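PDB 2ER8: regulatory protein LEU3 from Saccharomyces cerevisiae, which binds everted CGG half-sites in DNA through a zinc binuclear cluster domain and controls RNA levels of a group of leucine-specific genes. Local coordinates for residues E[5-10]-E[40-45]. Sequence-based numbering, arbitrary orientation.
Sequences ACVECR and RDFRRT. With ZN (zinc ion), chain J; ZN (zinc ion), chain I; nucleotides of chain A; nucleotides of chain B.
With CG trans to the backbone N (chi1 174°), the Phe42 ring swings from the linker toward helix 7-11, where Val7 CG1, itself trans to its own N, meets it. This methyl sits over the ring centre, 3.6 Å from the centroid and close to the ring normal, a CH-pi contact. Arg10 approaches the same ring at its edge: Arg10 CB is 3.6 Å from Phe42 CE2, and the extended arginine chain runs past the phenylalanine in the opposite direction, bringing its guanidinium nearly coplanar with the ring. Arg10 NH1 then reaches the linker backbone. Its bond to Arg40 O (3.0 Å) is almost straight and lies in the guanidinium plane, although the donor stands well above the carbonyl plane; a second bond to Phe42 O is weak. From the other terminal nitrogen, Arg10 NH2 binds OP1 of DA7 of chain A at 2.9 Å, and the same oxygen accepts from Ala5 N. One guanidinium thus ties the linker to a DNA phosphate. Farther along, Arg44 CD packs 3.4 Å from Arg10 O, and the Arg44 guanidinium turns its edge to OP2 of DC3 of chain B.

Cys6 precedes the helix as its N-cap: Cys6 SG accepts from Cys9 N while bridging both zinc ions. Cys9 shares one zinc with Cys16 and Cys26; Cys26, Cys29 and Cys36 complete the other. Through Val7 and Arg10, helix 7-11 of this Zn2Cys6 cluster receives the irregular linker 40-45, which in sequence follows helix 27-31 and leads into the long helix 47-66.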
# COMPACT_ATOMS: atom_id res chain seq x y z
N ALA E 5 10.02 10.19 0.27
CA ALA E 5 11.09 9.71 1.15
C ALA E 5 12.39 9.46 0.35
O ALA E 5 12.39 9.23 -0.87
CB ALA E 5 10.66 8.45 1.83
N CYS E 6 13.52 9.52 1.06
CA CYS E 6 14.80 9.35 0.42
C CYS E 6 15.00 7.89 0.08
O CYS E 6 14.41 7.01 0.70
CB CYS E 6 15.92 9.79 1.34
SG CYS E 6 16.29 8.56 2.51
N VAL E 7 15.84 7.66 -0.91
CA VAL E 7 16.15 6.33 -1.37
C VAL E 7 16.26 5.30 -0.28
O VAL E 7 15.49 4.37 -0.25
CB VAL E 7 17.47 6.34 -2.10
CG1 VAL E 7 17.77 4.98 -2.64
CG2 VAL E 7 17.41 7.36 -3.20
N GLU E 8 17.22 5.48 0.61
CA GLU E 8 17.45 4.53 1.69
C GLU E 8 16.21 4.26 2.51
O GLU E 8 15.92 3.11 2.80
CB GLU E 8 18.56 5.01 2.61
CG GLU E 8 19.02 3.97 3.61
CD GLU E 8 19.23 2.59 2.96
OE1 GLU E 8 19.67 2.53 1.79
OE2 GLU E 8 18.98 1.55 3.62
N CYS E 9 15.47 5.30 2.89
CA CYS E 9 14.27 5.06 3.66
C CYS E 9 13.25 4.28 2.87
O CYS E 9 12.56 3.44 3.42
CB CYS E 9 13.70 6.35 4.15
SG CYS E 9 14.81 6.85 5.41
N ARG E 10 13.17 4.53 1.57
CA ARG E 10 12.25 3.77 0.70
C ARG E 10 12.65 2.30 0.62
O ARG E 10 11.81 1.42 0.66
CB ARG E 10 12.24 4.30 -0.71
CG ARG E 10 11.34 5.47 -0.87
CD ARG E 10 11.18 5.81 -2.31
NE ARG E 10 10.17 6.84 -2.45
CZ ARG E 10 9.90 7.44 -3.59
NH1 ARG E 10 10.58 7.08 -4.68
NH2 ARG E 10 8.98 8.39 -3.65
N ARG E 40 12.76 10.70 -7.01
CA ARG E 40 11.34 10.40 -7.16
C ARG E 40 11.06 9.09 -7.88
O ARG E 40 10.24 8.29 -7.44
CB ARG E 40 10.66 11.51 -7.94
CG ARG E 40 10.53 12.78 -7.20
CD ARG E 40 9.25 13.45 -7.59
NE ARG E 40 9.09 14.74 -6.92
CZ ARG E 40 9.86 15.79 -7.19
NH1 ARG E 40 10.82 15.69 -8.10
NH2 ARG E 40 9.66 16.93 -6.55
N ASP E 41 11.74 8.88 -9.01
CA ASP E 41 11.53 7.68 -9.81
C ASP E 41 12.08 6.36 -9.17
O ASP E 41 12.02 5.30 -9.80
CB ASP E 41 12.15 7.92 -11.23
N PHE E 42 12.58 6.43 -7.93
CA PHE E 42 13.19 5.27 -7.26
C PHE E 42 12.21 4.27 -6.71
O PHE E 42 11.27 4.64 -6.00
CB PHE E 42 14.10 5.71 -6.09
CG PHE E 42 14.64 4.55 -5.26
CD1 PHE E 42 15.64 3.72 -5.76
CD2 PHE E 42 14.12 4.28 -3.99
CE1 PHE E 42 16.11 2.63 -5.04
CE2 PHE E 42 14.59 3.18 -3.26
CZ PHE E 42 15.58 2.36 -3.79
N ARG E 43 12.44 3.01 -7.04
CA ARG E 43 11.61 1.92 -6.55
C ARG E 43 12.49 0.97 -5.71
O ARG E 43 13.63 0.67 -6.05
CB ARG E 43 10.96 1.18 -7.72
CG ARG E 43 9.64 1.76 -8.24
CD ARG E 43 9.20 1.03 -9.51
NE ARG E 43 10.11 1.33 -10.63
CZ ARG E 43 10.16 0.65 -11.78
NH1 ARG E 43 9.34 -0.38 -11.99
NH2 ARG E 43 11.03 1.01 -12.74
N ARG E 44 11.93 0.52 -4.59
CA ARG E 44 12.63 -0.37 -3.67
C ARG E 44 13.15 -1.57 -4.42
O ARG E 44 12.97 -1.69 -5.62
CB ARG E 44 11.64 -0.84 -2.59
CG ARG E 44 12.27 -1.37 -1.35
CD ARG E 44 11.23 -1.78 -0.36
NE ARG E 44 11.16 -3.23 -0.28
CZ ARG E 44 12.10 -4.00 0.25
NH1 ARG E 44 13.20 -3.49 0.75
NH2 ARG E 44 11.92 -5.30 0.28
N THR E 45 13.81 -2.47 -3.72
CA THR E 45 14.31 -3.69 -4.34
C THR E 45 14.25 -4.83 -3.32
O THR E 45 14.77 -4.70 -2.22
CB THR E 45 15.75 -3.52 -4.91
OG1 THR E 45 16.48 -4.73 -4.72
CG2 THR E 45 16.48 -2.36 -4.27
ZN ZN J . 15.13 9.14 4.73
ZN ZN I . 18.06 9.59 3.73
P DA A 7 6.93 7.69 -0.69
OP1 DA A 7 7.72 8.87 -1.07
OP2 DA A 7 7.54 6.34 -0.84
O5' DA A 7 6.48 7.84 0.83
C5' DA A 7 5.79 8.98 1.24
C4' DA A 7 5.21 8.79 2.62
O4' DA A 7 4.24 7.72 2.59
C3' DA A 7 6.26 8.36 3.65
O3' DA A 7 5.90 8.87 4.95
C2' DA A 7 6.19 6.84 3.57
C1' DA A 7 4.70 6.60 3.32
N9 DA A 7 4.33 5.41 2.57
C8 DA A 7 4.89 4.99 1.39
N7 DA A 7 4.41 3.85 0.94
C5 DA A 7 3.45 3.49 1.88
C6 DA A 7 2.58 2.36 1.97
N6 DA A 7 2.56 1.36 1.08
N1 DA A 7 1.74 2.30 3.03
C2 DA A 7 1.78 3.31 3.94
N3 DA A 7 2.56 4.42 3.96
C4 DA A 7 3.38 4.45 2.88
P DC B 3 13.42 -8.03 1.17
OP1 DC B 3 13.64 -9.33 0.44
OP2 DC B 3 13.78 -6.74 0.47
O5' DC B 3 11.88 -8.02 1.55
C5' DC B 3 11.51 -7.61 2.84
C4' DC B 3 10.14 -8.13 3.16
O4' DC B 3 9.79 -7.50 4.40
C3' DC B 3 9.07 -7.71 2.17
O3' DC B 3 7.98 -8.63 2.34
C2' DC B 3 8.71 -6.33 2.68
C1' DC B 3 8.84 -6.48 4.18
N1 DC B 3 9.29 -5.29 4.90
C2 DC B 3 8.72 -5.03 6.15
O2 DC B 3 7.84 -5.81 6.59
N3 DC B 3 9.12 -3.95 6.86
C4 DC B 3 10.06 -3.15 6.36
N4 DC B 3 10.41 -2.09 7.11
C5 DC B 3 10.66 -3.39 5.07
C6 DC B 3 10.25 -4.46 4.38